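Local coordinates for peptidase C51 domain-containing protein (Streptococcus mutans, PDB 3L9A) that is of unknown function but, as the C-terminal domain of a phage-associated CHAP-type protein, may serve in peptidoglycan cleavage, at residues 33-36 / 37-40. Sequence-based numbering, arbitrary orientation.
Sequences HVSP and TQKR
The carbonyl oxygen Arg40 O is gripped twice: Ser35 N donates to it over 2.8 Å, tilted 22° from the carbonyl plane, and a water lies 3.0 Å from the same Arg40 O, to which it probably donates. That water also lies in the ring plane of His33, at its edge, 2.9 Å from His33 ND1, so it ties an imidazole on one strand to the backbone of the next. The return bond, from Arg40 N to Ser35 O, is nearly straight (167° at the hydrogen) and 3.1 Å long, which makes Ser35 and Arg40 an antiparallel hydrogen-bonded pair. Between them the chain reverses through a type I turn from Pro36 to Lys39, closed by a 3.0 Å bond from Lys39 N to Pro36 O in which the donor stands above the carbonyl plane instead of on a lone pair. Lys39, with positive phi and psi, shares its place opposite Ser35 with Arg40, and the hairpin is thus an example of the type I turn with a G1 beta bulge. A side chain braces the turn as well. Gln38 N donates to Ser35 OG over 3.3 Å, a reach made possible by a chi1 of 177° that turns the hydroxyl away from its own backbone N, while Gln38 CB and CG each lie 3.5 Å from Ser35 OG; the main partner of this hydroxyl is Asp10, outside the turn. The Arg40 side chain, extended as far as NE, reaches a salt bridge with Glu83 through that nitrogen, and Gln38 NE2 bonds to Pro36 O of a second subunit, so the turn takes part in assembly. The hairpin links strands 31-35 and 40-43 within the mixed sheet, where strands 11-15 and 81-83 flank the pair and Pro36 packs on Phe11 and on Tyr78 of helix 68-78.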
ATOM      1  N   HIS A  33     -14.476  -3.316   8.081  1.00  5.34           N
ATOM      2  CA  HIS A  33     -13.364  -2.579   7.506  1.00  5.20           C
ATOM      3  C   HIS A  33     -12.448  -3.579   6.823  1.00  5.33           C
ATOM      4  O   HIS A  33     -11.960  -4.515   7.466  1.00  6.34           O
ATOM      5  CB  HIS A  33     -12.585  -1.841   8.588  1.00  5.56           C
ATOM      6  CG  HIS A  33     -11.466  -1.009   8.047  1.00  5.45           C
ATOM      7  ND1 HIS A  33     -10.148  -1.414   8.083  1.00  6.11           N
ATOM      8  CD2 HIS A  33     -11.475   0.192   7.417  1.00  5.90           C
ATOM      9  CE1 HIS A  33      -9.392  -0.479   7.525  1.00  7.02           C
ATOM     10  NE2 HIS A  33     -10.171   0.512   7.124  1.00  6.48           N
ATOM     11  N   VAL A  34     -12.222  -3.385   5.525  1.00  4.95           N
ATOM     12  CA  VAL A  34     -11.423  -4.317   4.741  1.00  5.67           C
ATOM     13  C   VAL A  34     -10.139  -3.632   4.306  1.00  5.43           C
ATOM     14  O   VAL A  34     -10.176  -2.589   3.651  1.00  6.02           O
ATOM     15  CB  VAL A  34     -12.185  -4.826   3.486  1.00  5.67           C
ATOM     16  CG1 VAL A  34     -11.382  -5.900   2.761  1.00  6.55           C
ATOM     17  CG2 VAL A  34     -13.577  -5.361   3.860  1.00  6.47           C
ATOM     18  N   SER A  35      -9.004  -4.235   4.665  1.00  6.10           N
ATOM     19  CA  SER A  35      -7.706  -3.708   4.285  1.00  6.37           C
ATOM     20  C   SER A  35      -6.934  -4.729   3.458  1.00  6.13           C
ATOM     21  O   SER A  35      -6.292  -5.617   4.010  1.00  6.71           O
ATOM     22  CB  SER A  35      -6.891  -3.308   5.514  1.00  6.23           C
ATOM     23  OG  SER A  35      -5.605  -2.865   5.100  1.00  7.06           O
ATOM     24  N   PRO A  36      -7.027  -4.636   2.124  1.00  6.27           N
ATOM     25  CA  PRO A  36      -6.213  -5.542   1.310  1.00  6.59           C
ATOM     26  C   PRO A  36      -4.717  -5.466   1.616  1.00  6.91           C
ATOM     27  O   PRO A  36      -4.045  -6.500   1.633  1.00  6.90           O
ATOM     28  CB  PRO A  36      -6.532  -5.092  -0.122  1.00  7.01           C
ATOM     29  CG  PRO A  36      -7.961  -4.588  -0.000  1.00  7.66           C
ATOM     30  CD  PRO A  36      -7.924  -3.812   1.296  1.00  7.05           C
ATOM     31  N   THR A  37      -4.182  -4.275   1.868  1.00  7.09           N
ATOM     32  CA  THR A  37      -2.752  -4.179   2.106  0.70  8.21           C
ATOM     33  C   THR A  37      -2.338  -4.959   3.354  1.00  8.27           C
ATOM     34  O   THR A  37      -1.301  -5.645   3.356  1.00 10.00           O
ATOM     35  CB  THR A  37      -2.237  -2.722   2.126  0.70  8.66           C
ATOM     36  OG1 THR A  37      -3.011  -1.914   3.031  0.70 10.13           O
ATOM     37  CG2 THR A  37      -2.277  -2.132   0.719  0.70  9.78           C
ATOM     38  N   GLN A  38      -3.165  -4.920   4.394  1.00  6.99           N
ATOM     39  CA  GLN A  38      -2.878  -5.675   5.614  1.00  6.59           C
ATOM     40  C   GLN A  38      -3.472  -7.086   5.607  1.00  6.53           C
ATOM     41  O   GLN A  38      -3.351  -7.814   6.593  1.00  6.93           O
ATOM     42  CB  GLN A  38      -3.379  -4.896   6.828  1.00  7.15           C
ATOM     43  CG  GLN A  38      -2.709  -3.529   6.980  1.00  7.46           C
ATOM     44  CD  GLN A  38      -2.883  -2.940   8.370  1.00  6.86           C
ATOM     45  OE1 GLN A  38      -3.770  -3.347   9.128  1.00  9.81           O
ATOM     46  NE2 GLN A  38      -2.032  -1.990   8.719  1.00  6.81           N
ATOM     47  N   LYS A  39      -4.105  -7.472   4.501  1.00  6.09           N
ATOM     48  CA  LYS A  39      -4.802  -8.769   4.415  1.00  5.90           C
ATOM     49  C   LYS A  39      -5.691  -9.025   5.644  1.00  5.99           C
ATOM     50  O   LYS A  39      -5.713 -10.124   6.201  1.00  6.37           O
ATOM     51  CB  LYS A  39      -3.803  -9.912   4.181  1.00  6.55           C
ATOM     52  CG  LYS A  39      -3.136  -9.829   2.815  1.00  6.96           C
ATOM     53  CD  LYS A  39      -2.132 -10.962   2.606  1.00  9.64           C
ATOM     54  CE  LYS A  39      -1.511 -10.906   1.215  1.00 10.21           C
ATOM     55  NZ  LYS A  39      -0.382 -11.879   1.091  1.00 12.88           N
ATOM     56  N   ARG A  40      -6.437  -8.001   6.046  1.00  5.85           N
ATOM     57  CA  ARG A  40      -7.252  -8.083   7.258  1.00  6.10           C
ATOM     58  C   ARG A  40      -8.574  -7.356   7.080  1.00  5.69           C
ATOM     59  O   ARG A  40      -8.597  -6.212   6.603  1.00  6.13           O
ATOM     60  CB  ARG A  40      -6.503  -7.473   8.455  1.00  7.04           C
ATOM     61  CG  ARG A  40      -7.325  -7.454   9.762  1.00  9.29           C
ATOM     62  CD  ARG A  40      -6.545  -6.859  10.922  1.00 11.76           C
ATOM     63  NE  ARG A  40      -7.352  -6.729  12.140  1.00 12.24           N
ATOM     64  CZ  ARG A  40      -7.531  -5.602  12.829  1.00 12.49           C
ATOM     65  NH1 ARG A  40      -6.987  -4.459  12.433  1.00 13.12           N
ATOM     66  NH2 ARG A  40      -8.283  -5.619  13.928  1.00 14.91           N
TER
HETATM   67  O   HOH W   1      -8.889  -3.944   8.594  1.00  7.95           O